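Local coordinates for penaeus monodon metallodensovirus major capsid protein (Penaeus monodon metallodensovirus, PDB 6WH7) that forms the icosahedral capsid of a shrimp densovirus, in which sixty protein chains build the shell that probably encloses the viral genome, at residues 117-122 with 328-333; 207-212 with 218-223; 227-232 with 300-305. One frame throughout, in Å; residues are numbered along the deposited sequence.

Interaction 1 (117-122 with 328-333); sequences KAHRPT and QSYGSL
The phenol end of Tyr330 reaches the edge of the His119 ring and CG of Pro121. The hydroxyl is central to both meetings. Tyr330 OH lies in the plane of the imidazole, 3.0 Å from His119 CE1. The side chains of Tyr330 and His119 cross at about a right angle, yet their ring planes are only 29° apart. Neither ring lies over the face of the other. The centroids are 5.9 Å apart, so this is a rim-to-rim meeting and not a stack. His119 CE1 is also at the edge of the phenol ring, 3.6 Å from Tyr330 CE2.

His119 has its CG between the backbone N and the carbonyl carbon (chi1 61°). From a strand position that does not face Tyr330, this turn brings CE1 across to the phenol. Next to CE1 in the same ring, NE2 is probably hydrogen-bonded to the backbone O of Ser232. That bond would help to fix the rotation of the ring.

The side chains of Pro121 and Tyr330 come at each other from opposite directions. Pro121 CG lies 3.6 Å from Tyr330 OH, close to the plane of the phenol ring. Its apolar packing is against Tyr330 CE1, at 4.1 Å from CG, while His119 meets the CE2 edge. All three residues are buried, and the area shared is small, 120 Å².

The contact joins the start of strand 118-135, in one sheet of the capsid jelly roll, to the loop that follows strand 327-328. Phe230 of strand 229-230 completes the cluster: its ring stacks with Tyr330, and its side chain touches His119 and Pro121. Just before, Lys117 and Ala118 both face Arg302 in a classic beta bulge next to strand 287-302.

Interaction 2 (207-212 with 218-223); sequences KNRYWK and LHFSHD
Leu218 packs its branched end over one face of the Trp211 indole. Its CG sits 3.7 Å from the centroid of the five-membered ring and only 5° off the ring normal, a CH-pi contact. The methyl CD1 shares this face, nearer the rim, with Trp211 CD2 at 3.5 Å. Trp211 CG is anti to its own backbone N (chi1 -178°), which swings the indole over toward Leu218, and chi2 then turns its face to the leucine. Outside the pair, Trp211 NE1 is hydrogen-bonded to the O of Asp216.

Plain apolar packing continues along the extended Arg209 chain. Its CD is 3.8 Å from the other leucine methyl, Leu218 CD2, as the two side chains run past each other in opposite directions.

The charged end of Arg209 meets an aromatic edge. Arg209 NH1 lies in the plane of the Phe220 ring, 3.4 Å from Phe220 CE1. The guanidinium and ring planes are 76° apart, so the phenyl rim points at a guanidinium face. No hydrogen bond crosses the contact.

Strands 207-211 and 218-222 lie in the two facing sheets of the jelly roll, and their axes are 11.0 Å apart. Strand 207-211 pairs with strand 157-162, and strand 218-222 with strand 118-135. A strand of a neighbouring subunit pairs with Arg209 and Tyr210, continuing the sheet across the interface.

Interaction 3 (227-232 with 300-305); sequences GFWFGS and EFRLWE
At the end of strand 287-302, in the jelly-roll sheet that also holds strand 118-135, Arg302 covers one face of the Trp229 indole and Glu300 packs near its CZ3-CH2 end. Trp229 rises from the short strand 229-230. The Arg302 side chain lies along its face of the ring. Its CB starts the contact, 4.2 Å from the centroid of the six-membered ring and 21° off the normal, a CH-pi contact. The chain then bends at chi3 (-81°) and lays the guanidinium against the same face. Trp229 CZ2 sits over the centre of the guanidinium, with Arg302 CZ at 3.8 Å. The two planes are 31° apart, so the groups overlap at a tilt. Arg302 NH1 ends 3.6 Å from Trp229 NE1, but it is hydrogen-bonded elsewhere, to the O of Arg352 of a neighbouring subunit.

Phe301 CA meets the rim of the indole near the ring plane, 3.7 Å from Trp229 CZ3. The carbonyl O of Glu300 is 3.3 Å from Trp229 CZ3. The Glu300 side chain packs its CB against Trp229 CH2 at 3.9 Å. Its extended chain then carries the carboxylate to the Arg120 side of the indole plane, where OE1 forms a salt bridge with Arg120. The guanidinium of Arg120 makes a cation-pi contact with the indole on the face opposite Arg302. Trp229 is therefore held between two arginines, and the carboxylate would probably help to balance the charge of Arg120.

No hydrogen bond joins the two segments. Strand 229-230 runs parallel to strand 327-328, and the Trp229 ring also meets Trp326 edge to face. Val59, at the start of strand 59-75, touches Trp229, Glu300 and Arg302. Phe301 points away from Trp229, and its ring meets Tyr60 and packs on Met112 of another subunit.

Interactions 1 and 3 form one neighbourhood, with centres about 8 Å apart. Segment 117-122 sends polar side chains to both segments of interaction 3. Strands 118-135 and 287-302 are neighbours in one sheet, and strand 229-230 supplies side chains to both clusters. Interaction 2 lies on the other side of the chain's centre, about 26 Å from interaction 1 and 31 Å from interaction 3, centre to centre. It still reaches the same sheet, because strand 218-222 pairs with strand 118-135. The chain passes through three residues from 218-223 to 227-232.

Interaction 1 (117-122 with 328-333)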
loop_
_atom_site.group_PDB
_atom_site.type_symbol
_atom_site.label_atom_id
_atom_site.label_comp_id
_atom_site.label_asym_id
_atom_site.label_seq_id
_atom_site.Cartn_x
_atom_site.Cartn_y
_atom_site.Cartn_z
ATOM N N LYS A 117 68.443 -66.940 -5.029
ATOM C CA LYS A 117 69.117 -66.682 -6.292
ATOM C C LYS A 117 70.003 -65.451 -6.188
ATOM O O LYS A 117 71.148 -65.458 -6.653
ATOM C CB LYS A 117 68.115 -66.510 -7.424
ATOM C CG LYS A 117 68.830 -66.417 -8.739
ATOM C CD LYS A 117 67.924 -66.274 -9.906
ATOM C CE LYS A 117 68.764 -66.046 -11.128
ATOM N NZ LYS A 117 69.662 -67.201 -11.371
ATOM N N ALA A 118 69.493 -64.394 -5.570
ATOM C CA ALA A 118 70.193 -63.130 -5.460
ATOM C C ALA A 118 69.902 -62.512 -4.108
ATOM O O ALA A 118 68.858 -62.764 -3.507
ATOM C CB ALA A 118 69.767 -62.165 -6.553
ATOM N N HIS A 119 70.837 -61.697 -3.637
ATOM C CA HIS A 119 70.652 -60.946 -2.409
ATOM C C HIS A 119 71.378 -59.625 -2.547
ATOM O O HIS A 119 72.328 -59.500 -3.317
ATOM C CB HIS A 119 71.160 -61.708 -1.185
ATOM C CG HIS A 119 72.620 -62.007 -1.227
ATOM N ND1 HIS A 119 73.577 -61.089 -0.871
ATOM C CD2 HIS A 119 73.288 -63.116 -1.611
ATOM C CE1 HIS A 119 74.773 -61.625 -1.018
ATOM N NE2 HIS A 119 74.626 -62.856 -1.466
ATOM N N ARG A 120 70.905 -58.632 -1.807
ATOM C CA ARG A 120 71.467 -57.327 -1.950
ATOM C C ARG A 120 71.482 -56.623 -0.603
ATOM O O ARG A 120 70.505 -56.724 0.146
ATOM C CB ARG A 120 70.642 -56.565 -2.987
ATOM C CG ARG A 120 71.078 -55.196 -3.262
ATOM C CD ARG A 120 70.374 -54.668 -4.471
ATOM N NE ARG A 120 68.932 -54.615 -4.354
ATOM C CZ ARG A 120 68.137 -54.392 -5.387
ATOM N NH1 ARG A 120 68.662 -54.202 -6.581
ATOM N NH2 ARG A 120 66.826 -54.348 -5.225
ATOM N N PRO A 121 72.558 -55.905 -0.274
ATOM C CA PRO A 121 72.715 -55.405 1.098
ATOM C C PRO A 121 71.823 -54.240 1.490
ATOM O O PRO A 121 71.601 -54.068 2.689
ATOM C CB PRO A 121 74.192 -55.008 1.146
ATOM C CG PRO A 121 74.823 -55.859 0.150
ATOM C CD PRO A 121 73.848 -55.938 -0.971
ATOM N N THR A 122 71.386 -53.393 0.558
ATOM C CA THR A 122 70.577 -52.204 0.850
ATOM C C THR A 122 71.066 -51.432 2.073
ATOM O O THR A 122 72.263 -51.179 2.203
ATOM C CB THR A 122 69.101 -52.551 1.020
ATOM O OG1 THR A 122 68.927 -53.404 2.145
ATOM C CG2 THR A 122 68.605 -53.259 -0.198
ATOM N N GLN A 328 76.002 -59.946 -9.545
ATOM C CA GLN A 328 77.390 -59.519 -9.537
ATOM C C GLN A 328 78.107 -60.105 -8.336
ATOM O O GLN A 328 77.487 -60.462 -7.335
ATOM C CB GLN A 328 77.485 -57.995 -9.519
ATOM C CG GLN A 328 76.817 -57.361 -10.715
ATOM C CD GLN A 328 77.430 -57.806 -12.003
ATOM O OE1 GLN A 328 78.639 -57.781 -12.154
ATOM N NE2 GLN A 328 76.606 -58.273 -12.923
ATOM N N SER A 329 79.420 -60.241 -8.463
ATOM C CA SER A 329 80.260 -60.530 -7.317
ATOM C C SER A 329 80.519 -59.253 -6.526
ATOM O O SER A 329 80.357 -58.140 -7.026
ATOM C CB SER A 329 81.566 -61.187 -7.762
ATOM O OG SER A 329 82.316 -60.348 -8.615
ATOM N N TYR A 330 80.890 -59.421 -5.262
ATOM C CA TYR A 330 81.162 -58.269 -4.414
ATOM C C TYR A 330 82.403 -57.515 -4.866
ATOM O O TYR A 330 83.428 -58.107 -5.212
ATOM C CB TYR A 330 81.291 -58.693 -2.958
ATOM C CG TYR A 330 79.960 -58.843 -2.280
ATOM C CD1 TYR A 330 79.378 -57.766 -1.642
ATOM C CD2 TYR A 330 79.269 -60.036 -2.301
ATOM C CE1 TYR A 330 78.167 -57.873 -1.022
ATOM C CE2 TYR A 330 78.044 -60.152 -1.681
ATOM C CZ TYR A 330 77.500 -59.063 -1.041
ATOM O OH TYR A 330 76.283 -59.147 -0.419
ATOM N N GLY A 331 82.299 -56.190 -4.846
ATOM C CA GLY A 331 83.217 -55.331 -5.556
ATOM C C GLY A 331 84.640 -55.267 -5.066
ATOM O O GLY A 331 85.576 -55.567 -5.811
ATOM N N SER A 332 84.823 -54.874 -3.820
ATOM C CA SER A 332 86.151 -54.629 -3.297
ATOM C C SER A 332 86.249 -55.236 -1.917
ATOM O O SER A 332 85.290 -55.204 -1.144
ATOM C CB SER A 332 86.459 -53.150 -3.234
ATOM O OG SER A 332 85.600 -52.524 -2.313
ATOM N N LEU A 333 87.410 -55.786 -1.619
ATOM C CA LEU A 333 87.621 -56.546 -0.409
ATOM C C LEU A 333 88.449 -55.725 0.560
ATOM O O LEU A 333 89.307 -54.939 0.154
ATOM C CB LEU A 333 88.341 -57.855 -0.714
ATOM C CG LEU A 333 87.687 -58.740 -1.764
ATOM C CD1 LEU A 333 88.517 -59.982 -1.964
ATOM C CD2 LEU A 333 86.270 -59.076 -1.399
#

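Interaction 2 (207-212 with 218-223)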
loop_
_atom_site.group_PDB
_atom_site.type_symbol
_atom_site.label_atom_id
_atom_site.label_comp_id
_atom_site.label_asym_id
_atom_site.label_seq_id
_atom_site.Cartn_x
_atom_site.Cartn_y
_atom_site.Cartn_z
ATOM N N LYS A 207 83.018 -34.025 11.255
ATOM C CA LYS A 207 81.960 -34.206 12.234
ATOM C C LYS A 207 82.531 -34.928 13.440
ATOM O O LYS A 207 83.003 -36.061 13.323
ATOM C CB LYS A 207 80.793 -34.993 11.646
ATOM C CG LYS A 207 80.082 -34.279 10.530
ATOM C CD LYS A 207 78.901 -35.077 10.032
ATOM C CE LYS A 207 77.789 -35.084 11.058
ATOM N NZ LYS A 207 77.222 -33.725 11.248
ATOM N N ASN A 208 82.502 -34.269 14.588
ATOM C CA ASN A 208 82.987 -34.840 15.834
ATOM C C ASN A 208 81.892 -34.653 16.864
ATOM O O ASN A 208 81.581 -33.521 17.230
ATOM C CB ASN A 208 84.268 -34.156 16.289
ATOM C CG ASN A 208 85.393 -34.347 15.328
ATOM O OD1 ASN A 208 86.015 -35.399 15.284
ATOM N ND2 ASN A 208 85.669 -33.325 14.543
ATOM N N ARG A 209 81.311 -35.744 17.333
ATOM C CA ARG A 209 80.331 -35.699 18.407
ATOM C C ARG A 209 81.036 -36.003 19.713
ATOM O O ARG A 209 81.696 -37.035 19.832
ATOM C CB ARG A 209 79.202 -36.695 18.172
ATOM C CG ARG A 209 78.313 -36.333 17.025
ATOM C CD ARG A 209 77.271 -37.390 16.779
ATOM N NE ARG A 209 76.407 -37.013 15.671
ATOM C CZ ARG A 209 76.729 -37.178 14.397
ATOM N NH1 ARG A 209 77.894 -37.707 14.075
ATOM N NH2 ARG A 209 75.892 -36.805 13.445
ATOM N N TYR A 210 80.906 -35.113 20.688
ATOM C CA TYR A 210 81.389 -35.405 22.027
ATOM C C TYR A 210 80.240 -36.068 22.760
ATOM O O TYR A 210 79.224 -35.432 23.042
ATOM C CB TYR A 210 81.870 -34.164 22.770
ATOM C CG TYR A 210 83.032 -33.449 22.136
ATOM C CD1 TYR A 210 83.805 -34.059 21.177
ATOM C CD2 TYR A 210 83.450 -32.231 22.616
ATOM C CE1 TYR A 210 84.882 -33.424 20.622
ATOM C CE2 TYR A 210 84.543 -31.589 22.083
ATOM C CZ TYR A 210 85.256 -32.191 21.087
ATOM O OH TYR A 210 86.348 -31.561 20.548
ATOM N N TRP A 211 80.404 -37.340 23.067
ATOM C CA TRP A 211 79.306 -38.170 23.521
ATOM C C TRP A 211 79.553 -38.525 24.973
ATOM O O TRP A 211 80.618 -39.036 25.323
ATOM C CB TRP A 211 79.165 -39.387 22.611
ATOM C CG TRP A 211 78.058 -40.313 22.920
ATOM C CD1 TRP A 211 76.739 -40.015 22.965
ATOM C CD2 TRP A 211 78.140 -41.736 22.994
ATOM N NE1 TRP A 211 75.998 -41.141 23.186
ATOM C CE2 TRP A 211 76.840 -42.217 23.192
ATOM C CE3 TRP A 211 79.195 -42.652 22.949
ATOM C CZ2 TRP A 211 76.566 -43.566 23.353
ATOM C CZ3 TRP A 211 78.917 -43.984 23.102
ATOM C CH2 TRP A 211 77.619 -44.434 23.307
ATOM N N LYS A 212 78.576 -38.224 25.813
ATOM C CA LYS A 212 78.736 -38.223 27.251
ATOM C C LYS A 212 77.832 -39.285 27.848
ATOM O O LYS A 212 76.897 -39.759 27.204
ATOM C CB LYS A 212 78.392 -36.850 27.823
ATOM C CG LYS A 212 79.320 -35.751 27.363
ATOM C CD LYS A 212 78.969 -34.429 27.989
ATOM C CE LYS A 212 80.017 -33.371 27.676
ATOM N NZ LYS A 212 79.961 -32.885 26.268
ATOM N N LEU A 218 73.897 -43.028 19.600
ATOM C CA LEU A 218 74.431 -42.522 18.345
ATOM C C LEU A 218 74.042 -43.489 17.235
ATOM O O LEU A 218 74.524 -44.621 17.200
ATOM C CB LEU A 218 75.944 -42.374 18.432
ATOM C CG LEU A 218 76.494 -41.409 19.468
ATOM C CD1 LEU A 218 77.995 -41.476 19.461
ATOM C CD2 LEU A 218 76.016 -40.010 19.193
ATOM N N HIS A 219 73.181 -43.042 16.331
ATOM C CA HIS A 219 72.696 -43.859 15.230
ATOM C C HIS A 219 73.411 -43.444 13.957
ATOM O O HIS A 219 73.499 -42.252 13.656
ATOM C CB HIS A 219 71.191 -43.688 15.044
ATOM C CG HIS A 219 70.388 -43.966 16.273
ATOM N ND1 HIS A 219 70.165 -45.239 16.748
ATOM C CD2 HIS A 219 69.760 -43.129 17.134
ATOM C CE1 HIS A 219 69.426 -45.176 17.842
ATOM N NE2 HIS A 219 69.171 -43.906 18.100
ATOM N N PHE A 220 73.907 -44.419 13.206
ATOM C CA PHE A 220 74.551 -44.137 11.932
ATOM C C PHE A 220 74.064 -45.151 10.920
ATOM O O PHE A 220 74.186 -46.352 11.149
ATOM C CB PHE A 220 76.068 -44.180 12.069
ATOM C CG PHE A 220 76.579 -43.242 13.101
ATOM C CD1 PHE A 220 76.722 -41.905 12.822
ATOM C CD2 PHE A 220 76.872 -43.690 14.362
ATOM C CE1 PHE A 220 77.160 -41.047 13.772
ATOM C CE2 PHE A 220 77.314 -42.832 15.312
ATOM C CZ PHE A 220 77.448 -41.508 15.021
ATOM N N SER A 221 73.502 -44.671 9.820
ATOM C CA SER A 221 72.960 -45.528 8.785
ATOM C C SER A 221 73.584 -45.172 7.451
ATOM O O SER A 221 74.055 -44.055 7.236
ATOM C CB SER A 221 71.442 -45.404 8.677
ATOM O OG SER A 221 70.809 -45.878 9.847
ATOM N N HIS A 222 73.581 -46.144 6.550
ATOM C CA HIS A 222 73.982 -45.914 5.173
ATOM C C HIS A 222 73.027 -46.668 4.273
ATOM O O HIS A 222 72.901 -47.889 4.388
ATOM C CB HIS A 222 75.412 -46.376 4.937
ATOM C CG HIS A 222 75.923 -46.082 3.566
ATOM N ND1 HIS A 222 76.101 -44.802 3.098
ATOM C CD2 HIS A 222 76.304 -46.905 2.563
ATOM C CE1 HIS A 222 76.566 -44.848 1.864
ATOM N NE2 HIS A 222 76.698 -46.113 1.516
ATOM N N ASP A 223 72.368 -45.953 3.377
ATOM C CA ASP A 223 71.511 -46.574 2.387
ATOM C C ASP A 223 72.326 -46.972 1.172
ATOM O O ASP A 223 73.226 -46.248 0.746
ATOM C CB ASP A 223 70.388 -45.635 1.962
ATOM C CG ASP A 223 69.328 -45.480 3.016
ATOM O OD1 ASP A 223 69.293 -46.299 3.951
ATOM O OD2 ASP A 223 68.516 -44.540 2.906
#

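Interaction 3 (227-232 with 300-305)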
loop_
_atom_site.group_PDB
_atom_site.type_symbol
_atom_site.label_atom_id
_atom_site.label_comp_id
_atom_site.label_asym_id
_atom_site.label_seq_id
_atom_site.Cartn_x
_atom_site.Cartn_y
_atom_site.Cartn_z
ATOM N N GLY A 227 71.897 -50.966 -8.561
ATOM C CA GLY A 227 71.079 -51.434 -9.651
ATOM C C GLY A 227 71.197 -52.907 -9.916
ATOM O O GLY A 227 70.622 -53.415 -10.880
ATOM N N PHE A 228 71.936 -53.617 -9.075
ATOM C CA PHE A 228 72.282 -55.002 -9.312
ATOM C C PHE A 228 72.199 -55.753 -7.997
ATOM O O PHE A 228 72.019 -55.164 -6.933
ATOM C CB PHE A 228 73.674 -55.130 -9.923
ATOM C CG PHE A 228 74.762 -54.633 -9.037
ATOM C CD1 PHE A 228 75.453 -55.495 -8.224
ATOM C CD2 PHE A 228 75.069 -53.299 -8.992
ATOM C CE1 PHE A 228 76.442 -55.040 -7.421
ATOM C CE2 PHE A 228 76.054 -52.842 -8.177
ATOM C CZ PHE A 228 76.741 -53.715 -7.390
ATOM N N TRP A 229 72.326 -57.063 -8.085
ATOM C CA TRP A 229 72.226 -57.967 -6.956
ATOM C C TRP A 229 73.544 -58.707 -6.797
ATOM O O TRP A 229 74.475 -58.528 -7.576
ATOM C CB TRP A 229 71.073 -58.934 -7.183
ATOM C CG TRP A 229 69.763 -58.258 -7.213
ATOM C CD1 TRP A 229 69.250 -57.540 -8.238
ATOM C CD2 TRP A 229 68.746 -58.319 -6.220
ATOM N NE1 TRP A 229 68.002 -57.091 -7.925
ATOM C CE2 TRP A 229 67.664 -57.568 -6.691
ATOM C CE3 TRP A 229 68.653 -58.919 -4.968
ATOM C CZ2 TRP A 229 66.506 -57.401 -5.958
ATOM C CZ3 TRP A 229 67.509 -58.751 -4.247
ATOM C CH2 TRP A 229 66.449 -58.001 -4.739
ATOM N N PHE A 230 73.620 -59.549 -5.779
ATOM C CA PHE A 230 74.784 -60.385 -5.543
ATOM C C PHE A 230 74.352 -61.836 -5.459
ATOM O O PHE A 230 73.295 -62.145 -4.909
ATOM C CB PHE A 230 75.513 -59.988 -4.268
ATOM C CG PHE A 230 76.090 -58.616 -4.310
ATOM C CD1 PHE A 230 77.279 -58.378 -4.956
ATOM C CD2 PHE A 230 75.453 -57.566 -3.694
ATOM C CE1 PHE A 230 77.807 -57.126 -4.998
ATOM C CE2 PHE A 230 75.986 -56.312 -3.734
ATOM C CZ PHE A 230 77.166 -56.095 -4.381
ATOM N N GLY A 231 75.158 -62.718 -6.030
ATOM C CA GLY A 231 74.841 -64.127 -6.008
ATOM C C GLY A 231 75.722 -64.967 -5.113
ATOM O O GLY A 231 75.503 -66.173 -4.990
ATOM N N SER A 232 76.718 -64.357 -4.483
ATOM C CA SER A 232 77.702 -65.094 -3.710
ATOM C C SER A 232 77.843 -64.456 -2.336
ATOM O O SER A 232 77.168 -63.479 -2.009
ATOM C CB SER A 232 79.049 -65.134 -4.436
ATOM O OG SER A 232 80.013 -65.832 -3.671
ATOM N N GLU A 300 67.863 -57.279 0.872
ATOM C CA GLU A 300 66.844 -57.704 -0.068
ATOM C C GLU A 300 67.313 -58.981 -0.735
ATOM O O GLU A 300 68.473 -59.092 -1.127
ATOM C CB GLU A 300 66.575 -56.646 -1.132
ATOM C CG GLU A 300 65.886 -55.420 -0.627
ATOM C CD GLU A 300 65.725 -54.380 -1.703
ATOM O OE1 GLU A 300 66.320 -54.545 -2.784
ATOM O OE2 GLU A 300 65.000 -53.394 -1.468
ATOM N N PHE A 301 66.420 -59.948 -0.855
ATOM C CA PHE A 301 66.749 -61.146 -1.597
ATOM C C PHE A 301 65.631 -61.465 -2.567
ATOM O O PHE A 301 64.542 -60.895 -2.524
ATOM C CB PHE A 301 67.045 -62.333 -0.677
ATOM C CG PHE A 301 65.917 -62.718 0.220
ATOM C CD1 PHE A 301 65.026 -63.698 -0.152
ATOM C CD2 PHE A 301 65.757 -62.111 1.448
ATOM C CE1 PHE A 301 64.008 -64.064 0.681
ATOM C CE2 PHE A 301 64.734 -62.471 2.279
ATOM C CZ PHE A 301 63.864 -63.449 1.902
ATOM N N ARG A 302 65.942 -62.380 -3.469
ATOM C CA ARG A 302 65.098 -62.672 -4.608
ATOM C C ARG A 302 65.221 -64.154 -4.908
ATOM O O ARG A 302 66.278 -64.751 -4.705
ATOM C CB ARG A 302 65.497 -61.778 -5.782
ATOM C CG ARG A 302 64.863 -62.107 -7.072
ATOM C CD ARG A 302 65.238 -61.111 -8.135
ATOM N NE ARG A 302 64.443 -59.896 -8.077
ATOM C CZ ARG A 302 64.612 -58.865 -8.891
ATOM N NH1 ARG A 302 65.571 -58.888 -9.794
ATOM N NH2 ARG A 302 63.830 -57.808 -8.797
ATOM N N LEU A 303 64.126 -64.749 -5.364
ATOM C CA LEU A 303 64.017 -66.194 -5.447
ATOM C C LEU A 303 64.331 -66.703 -6.843
ATOM O O LEU A 303 64.616 -65.948 -7.772
ATOM C CB LEU A 303 62.626 -66.657 -5.033
ATOM C CG LEU A 303 62.279 -66.278 -3.608
ATOM C CD1 LEU A 303 60.972 -66.862 -3.197
ATOM C CD2 LEU A 303 63.340 -66.735 -2.736
ATOM N N TRP A 304 64.262 -68.019 -6.978
ATOM C CA TRP A 304 64.603 -68.739 -8.187
ATOM C C TRP A 304 63.499 -68.638 -9.232
ATOM O O TRP A 304 62.358 -68.274 -8.942
ATOM C CB TRP A 304 64.890 -70.192 -7.851
ATOM C CG TRP A 304 66.047 -70.305 -6.945
ATOM C CD1 TRP A 304 66.012 -70.438 -5.597
ATOM C CD2 TRP A 304 67.423 -70.246 -7.309
ATOM N NE1 TRP A 304 67.281 -70.495 -5.097
ATOM C CE2 TRP A 304 68.168 -70.375 -6.132
ATOM C CE3 TRP A 304 68.097 -70.110 -8.520
ATOM C CZ2 TRP A 304 69.550 -70.370 -6.126
ATOM C CZ3 TRP A 304 69.464 -70.105 -8.510
ATOM C CH2 TRP A 304 70.179 -70.235 -7.326
ATOM N N GLU A 305 63.868 -68.951 -10.469
ATOM C CA GLU A 305 62.927 -68.921 -11.577
ATOM C C GLU A 305 61.801 -69.920 -11.371
ATOM O O GLU A 305 62.016 -71.039 -10.905
ATOM C CB GLU A 305 63.644 -69.237 -12.884
ATOM C CG GLU A 305 64.675 -68.227 -13.284
ATOM C CD GLU A 305 66.013 -68.481 -12.639
ATOM O OE1 GLU A 305 66.128 -69.433 -11.847
ATOM O OE2 GLU A 305 66.953 -67.723 -12.924
#